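Local coordinates for protein putative dehydrogenase (Pseudomonas fluorescens, PDB 6UUG) that acts as the flavin-dependent monooxygenase component of a two-component methanesulfinate monooxygenase system in bacterial sulfur assimilation, at residues Leu89-Ser100 / Leu254-Glu265. Residues are numbered along the deposited sequence; the frame is centred on the assembly and turned at random.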
loop_
_atom_site.group_PDB
_atom_site.type_symbol
_atom_site.label_atom_id
_atom_site.label_comp_id
_atom_site.label_asym_id
_atom_site.label_seq_id
_atom_site.Cartn_x
_atom_site.Cartn_y
_atom_site.Cartn_z
ATOM N N LEU A 89 19.163 18.096 -17.528
ATOM C CA LEU A 89 18.285 17.027 -17.050
ATOM C C LEU A 89 16.815 17.396 -17.215
ATOM O O LEU A 89 15.982 16.515 -17.425
ATOM C CB LEU A 89 18.621 16.714 -15.587
ATOM C CG LEU A 89 20.022 16.163 -15.377
ATOM C CD1 LEU A 89 20.418 16.189 -13.905
ATOM C CD2 LEU A 89 20.110 14.759 -15.959
ATOM N N GLN A 90 16.473 18.686 -17.133
ATOM C CA GLN A 90 15.121 19.125 -17.464
ATOM C C GLN A 90 14.749 18.737 -18.891
ATOM O O GLN A 90 13.610 18.343 -19.160
ATOM C CB GLN A 90 15.000 20.652 -17.281
ATOM C CG GLN A 90 13.570 21.167 -17.400
ATOM C CD GLN A 90 13.466 22.685 -17.209
ATOM O OE1 GLN A 90 14.427 23.418 -17.443
ATOM N NE2 GLN A 90 12.295 23.152 -16.803
ATOM N N VAL A 91 15.693 18.853 -19.827
ATOM C CA VAL A 91 15.402 18.451 -21.200
ATOM C C VAL A 91 15.233 16.934 -21.295
ATOM O O VAL A 91 14.338 16.450 -21.993
ATOM C CB VAL A 91 16.479 18.990 -22.158
ATOM C CG1 VAL A 91 16.328 18.364 -23.533
ATOM C CG2 VAL A 91 16.362 20.538 -22.234
ATOM N N VAL A 92 16.053 16.163 -20.569
ATOM C CA VAL A 92 15.852 14.708 -20.512
ATOM C C VAL A 92 14.425 14.385 -20.058
ATOM O O VAL A 92 13.721 13.558 -20.662
ATOM C CB VAL A 92 16.899 14.057 -19.580
ATOM C CG1 VAL A 92 16.573 12.585 -19.361
ATOM C CG2 VAL A 92 18.318 14.197 -20.147
ATOM N N ARG A 93 13.987 15.032 -18.975
ATOM C CA ARG A 93 12.640 14.846 -18.443
ATOM C C ARG A 93 11.576 15.206 -19.476
ATOM O O ARG A 93 10.579 14.489 -19.635
ATOM C CB ARG A 93 12.489 15.709 -17.183
ATOM C CG ARG A 93 11.073 15.896 -16.635
ATOM C CD ARG A 93 11.133 16.880 -15.447
ATOM N NE ARG A 93 9.847 17.190 -14.819
ATOM C CZ ARG A 93 9.722 18.055 -13.812
ATOM N NH1 ARG A 93 10.805 18.666 -13.331
ATOM N NH2 ARG A 93 8.525 18.312 -13.288
ATOM N N GLU A 94 11.783 16.312 -20.202
ATOM C CA GLU A 94 10.804 16.742 -21.196
ATOM C C GLU A 94 10.671 15.729 -22.328
ATOM O O GLU A 94 9.561 15.442 -22.785
ATOM C CB GLU A 94 11.194 18.110 -21.754
ATOM C CG GLU A 94 10.131 18.715 -22.652
ATOM C CD GLU A 94 8.916 19.200 -21.882
ATOM O OE1 GLU A 94 9.043 19.512 -20.678
ATOM O OE2 GLU A 94 7.825 19.275 -22.486
ATOM N N PHE A 95 11.797 15.177 -22.799
ATOM C CA PHE A 95 11.720 14.146 -23.834
ATOM C C PHE A 95 11.016 12.903 -23.303
ATOM O O PHE A 95 10.200 12.295 -24.004
ATOM C CB PHE A 95 13.112 13.770 -24.338
ATOM C CG PHE A 95 13.749 14.808 -25.221
ATOM C CD1 PHE A 95 12.976 15.589 -26.063
ATOM C CD2 PHE A 95 15.118 14.994 -25.202
ATOM C CE1 PHE A 95 13.571 16.556 -26.880
ATOM C CE2 PHE A 95 15.717 15.949 -26.023
ATOM C CZ PHE A 95 14.936 16.722 -26.855
ATOM N N ALA A 96 11.289 12.538 -22.049
ATOM C CA ALA A 96 10.727 11.314 -21.482
ATOM C C ALA A 96 9.207 11.350 -21.364
ATOM O O ALA A 96 8.583 10.283 -21.298
ATOM C CB ALA A 96 11.354 11.037 -20.114
ATOM N N LYS A 97 8.600 12.540 -21.343
ATOM C CA LYS A 97 7.144 12.613 -21.325
ATOM C C LYS A 97 6.538 11.980 -22.572
ATOM O O LYS A 97 5.430 11.428 -22.506
ATOM C CB LYS A 97 6.685 14.062 -21.209
ATOM C CG LYS A 97 7.066 14.742 -19.921
ATOM C CD LYS A 97 6.698 16.231 -19.974
ATOM C CE LYS A 97 7.131 16.920 -18.727
ATOM N NZ LYS A 97 6.572 18.320 -18.663
ATOM N N VAL A 98 7.252 12.024 -23.702
ATOM C CA VAL A 98 6.702 11.570 -24.978
ATOM C C VAL A 98 7.459 10.356 -25.511
ATOM O O VAL A 98 6.884 9.527 -26.228
ATOM C CB VAL A 98 6.705 12.702 -26.029
ATOM C CG1 VAL A 98 5.848 13.869 -25.569
ATOM C CG2 VAL A 98 8.115 13.168 -26.319
ATOM N N ASP A 99 8.745 10.234 -25.175
ATOM C CA ASP A 99 9.588 9.235 -25.835
ATOM C C ASP A 99 10.783 8.927 -24.925
ATOM O O ASP A 99 11.828 9.574 -25.025
ATOM C CB ASP A 99 10.036 9.748 -27.191
ATOM C CG ASP A 99 10.767 8.704 -28.012
ATOM O OD1 ASP A 99 11.182 7.651 -27.461
ATOM O OD2 ASP A 99 10.922 8.951 -29.234
ATOM N N SER A 100 10.617 7.935 -24.056
ATOM C CA SER A 100 11.662 7.672 -23.076
ATOM C C SER A 100 12.896 7.043 -23.704
ATOM O O SER A 100 13.971 7.126 -23.109
ATOM C CB SER A 100 11.134 6.777 -21.959
ATOM O OG SER A 100 10.727 5.535 -22.479
ATOM N N LEU A 254 20.848 10.341 -11.509
ATOM C CA LEU A 254 19.878 11.426 -11.630
ATOM C C LEU A 254 19.337 11.556 -13.056
ATOM O O LEU A 254 18.218 12.052 -13.241
ATOM C CB LEU A 254 20.515 12.746 -11.139
ATOM C CG LEU A 254 19.555 13.925 -10.931
ATOM C CD1 LEU A 254 18.405 13.533 -10.032
ATOM C CD2 LEU A 254 20.291 15.134 -10.333
ATOM N N THR A 255 20.084 11.096 -14.064
ATOM C CA THR A 255 19.555 11.063 -15.429
ATOM C C THR A 255 18.392 10.084 -15.526
ATOM O O THR A 255 17.318 10.432 -16.035
ATOM C CB THR A 255 20.670 10.697 -16.416
ATOM O OG1 THR A 255 21.671 11.730 -16.414
ATOM C CG2 THR A 255 20.122 10.532 -17.836
ATOM N N PHE A 256 18.585 8.860 -15.012
ATOM C CA PHE A 256 17.483 7.901 -14.929
ATOM C C PHE A 256 16.315 8.481 -14.154
ATOM O O PHE A 256 15.158 8.315 -14.546
ATOM C CB PHE A 256 17.933 6.607 -14.243
ATOM C CG PHE A 256 18.676 5.671 -15.141
ATOM C CD1 PHE A 256 18.088 5.203 -16.303
ATOM C CD2 PHE A 256 19.934 5.215 -14.794
ATOM C CE1 PHE A 256 18.767 4.323 -17.134
ATOM C CE2 PHE A 256 20.620 4.334 -15.616
ATOM C CZ PHE A 256 20.032 3.889 -16.790
ATOM N N THR A 257 16.610 9.156 -13.035
ATOM C CA THR A 257 15.552 9.685 -12.182
ATOM C C THR A 257 14.696 10.698 -12.932
ATOM O O THR A 257 13.466 10.679 -12.817
ATOM C CB THR A 257 16.144 10.315 -10.916
ATOM O OG1 THR A 257 16.847 9.320 -10.161
ATOM C CG2 THR A 257 15.034 10.887 -10.029
ATOM N N HIS A 258 15.332 11.610 -13.680
ATOM C CA HIS A 258 14.567 12.571 -14.473
ATOM C C HIS A 258 13.737 11.871 -15.542
ATOM O O HIS A 258 12.631 12.325 -15.871
ATOM C CB HIS A 258 15.507 13.601 -15.113
ATOM C CG HIS A 258 15.886 14.715 -14.196
ATOM N ND1 HIS A 258 16.771 14.564 -13.154
ATOM C CD2 HIS A 258 15.482 16.011 -14.168
ATOM C CE1 HIS A 258 16.904 15.724 -12.525
ATOM N NE2 HIS A 258 16.132 16.619 -13.123
ATOM N N MET A 259 14.272 10.788 -16.124
ATOM C CA MET A 259 13.500 9.977 -17.068
ATOM C C MET A 259 12.250 9.413 -16.408
ATOM O O MET A 259 11.154 9.437 -16.992
ATOM C CB MET A 259 14.352 8.821 -17.615
ATOM C CG MET A 259 15.460 9.195 -18.577
ATOM S SD MET A 259 16.599 7.803 -18.867
ATOM C CE MET A 259 15.458 6.493 -19.290
ATOM N N PHE A 260 12.411 8.844 -15.204
ATOM C CA PHE A 260 11.287 8.245 -14.493
ATOM C C PHE A 260 10.185 9.265 -14.241
ATOM O O PHE A 260 8.996 8.972 -14.413
ATOM C CB PHE A 260 11.749 7.659 -13.149
ATOM C CG PHE A 260 12.762 6.529 -13.247
ATOM C CD1 PHE A 260 13.120 5.966 -14.460
ATOM C CD2 PHE A 260 13.359 6.039 -12.083
ATOM C CE1 PHE A 260 14.067 4.915 -14.521
ATOM C CE2 PHE A 260 14.299 5.005 -12.143
ATOM C CZ PHE A 260 14.642 4.450 -13.362
ATOM N N LEU A 261 10.563 10.459 -13.777
ATOM C CA LEU A 261 9.567 11.499 -13.550
ATOM C C LEU A 261 8.886 11.893 -14.856
ATOM O O LEU A 261 7.655 11.991 -14.915
ATOM C CB LEU A 261 10.212 12.718 -12.882
ATOM C CG LEU A 261 9.361 13.991 -12.812
ATOM C CD1 LEU A 261 8.068 13.779 -12.051
ATOM C CD2 LEU A 261 10.205 15.078 -12.117
ATOM N N GLY A 262 9.672 12.098 -15.918
ATOM C CA GLY A 262 9.093 12.437 -17.214
ATOM C C GLY A 262 8.094 11.402 -17.710
ATOM O O GLY A 262 7.025 11.748 -18.215
ATOM N N ILE A 263 8.421 10.121 -17.562
ATOM C CA ILE A 263 7.495 9.069 -17.995
ATOM C C ILE A 263 6.170 9.169 -17.238
ATOM O O ILE A 263 5.085 9.133 -17.836
ATOM C CB ILE A 263 8.136 7.683 -17.808
ATOM C CG1 ILE A 263 9.288 7.459 -18.791
ATOM C CG2 ILE A 263 7.078 6.600 -17.969
ATOM C CD1 ILE A 263 10.176 6.267 -18.403
ATOM N N ALA A 264 6.240 9.294 -15.907
ATOM C CA ALA A 264 5.029 9.428 -15.097
ATOM C C ALA A 264 4.229 10.675 -15.471
ATOM O O ALA A 264 2.993 10.632 -15.521
ATOM C CB ALA A 264 5.401 9.441 -13.611
ATOM N N GLU A 265 4.917 11.798 -15.738
ATOM C CA GLU A 265 4.214 13.024 -16.120
ATOM C C GLU A 265 3.542 12.872 -17.481
ATOM O O GLU A 265 2.420 13.355 -17.692
ATOM C CB GLU A 265 5.196 14.208 -16.139
ATOM C CG GLU A 265 5.647 14.652 -14.755
ATOM C CD GLU A 265 6.576 15.855 -14.785
ATOM O OE1 GLU A 265 7.521 15.873 -15.598
ATOM O OE2 GLU A 265 6.353 16.775 -13.965
#
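R93, on helix 85-96, lies in a hole formed by H258, L261, G262 and E265 of helix 247-277, a knob-into-hole contact where segments 89-96 and 254-265 cross at -37°. Followed outward, its CB packs on the backbone O of H258 and its CG turns to OE1 of E265. CD touches both that oxygen and CD2 of L261, the methyl that then covers one face of the guanidinium, 3.4 Å from NE. With CG anti to the backbone N (chi1 167°) and the chain extended from there, the group arrives side-on at the carboxylate: NE donates to OE1 of E265 at 2.8 Å, nearly straight, and NH2 to OE2 of E265 at 2.7 Å. Both oxygens are met on their syn side, although the two planes are twisted 32° apart. NH1 has its own mate in E315, and OE2 of E265 also pairs with R311. Replacing R93 by alanine removes both donors and would probably leave OE1 of E265 without its mate, OE2 with R311 alone, and a gap against the methyl of L261.

Where the helices are closest, the CA atoms of R93 and G262 come within 4.5 Å, an approach possible because G262 lacks a CB, which would come too close to O of R93 and CB of A96. Toward the N-terminal ends of both segments, CB of L89 sits over the face of the H258 ring, 3.4 Å from its centroid, a CH-pi contact. That ring is fixed by ND1 donating to O of L254 at 2.9 Å. The contact thus joins the N- and C-terminal helical regions of the acyl-CoA dehydrogenase fold, and the charge of R93 and the buried carboxylate of E265 probably balance each other within a network that includes R311 and E315.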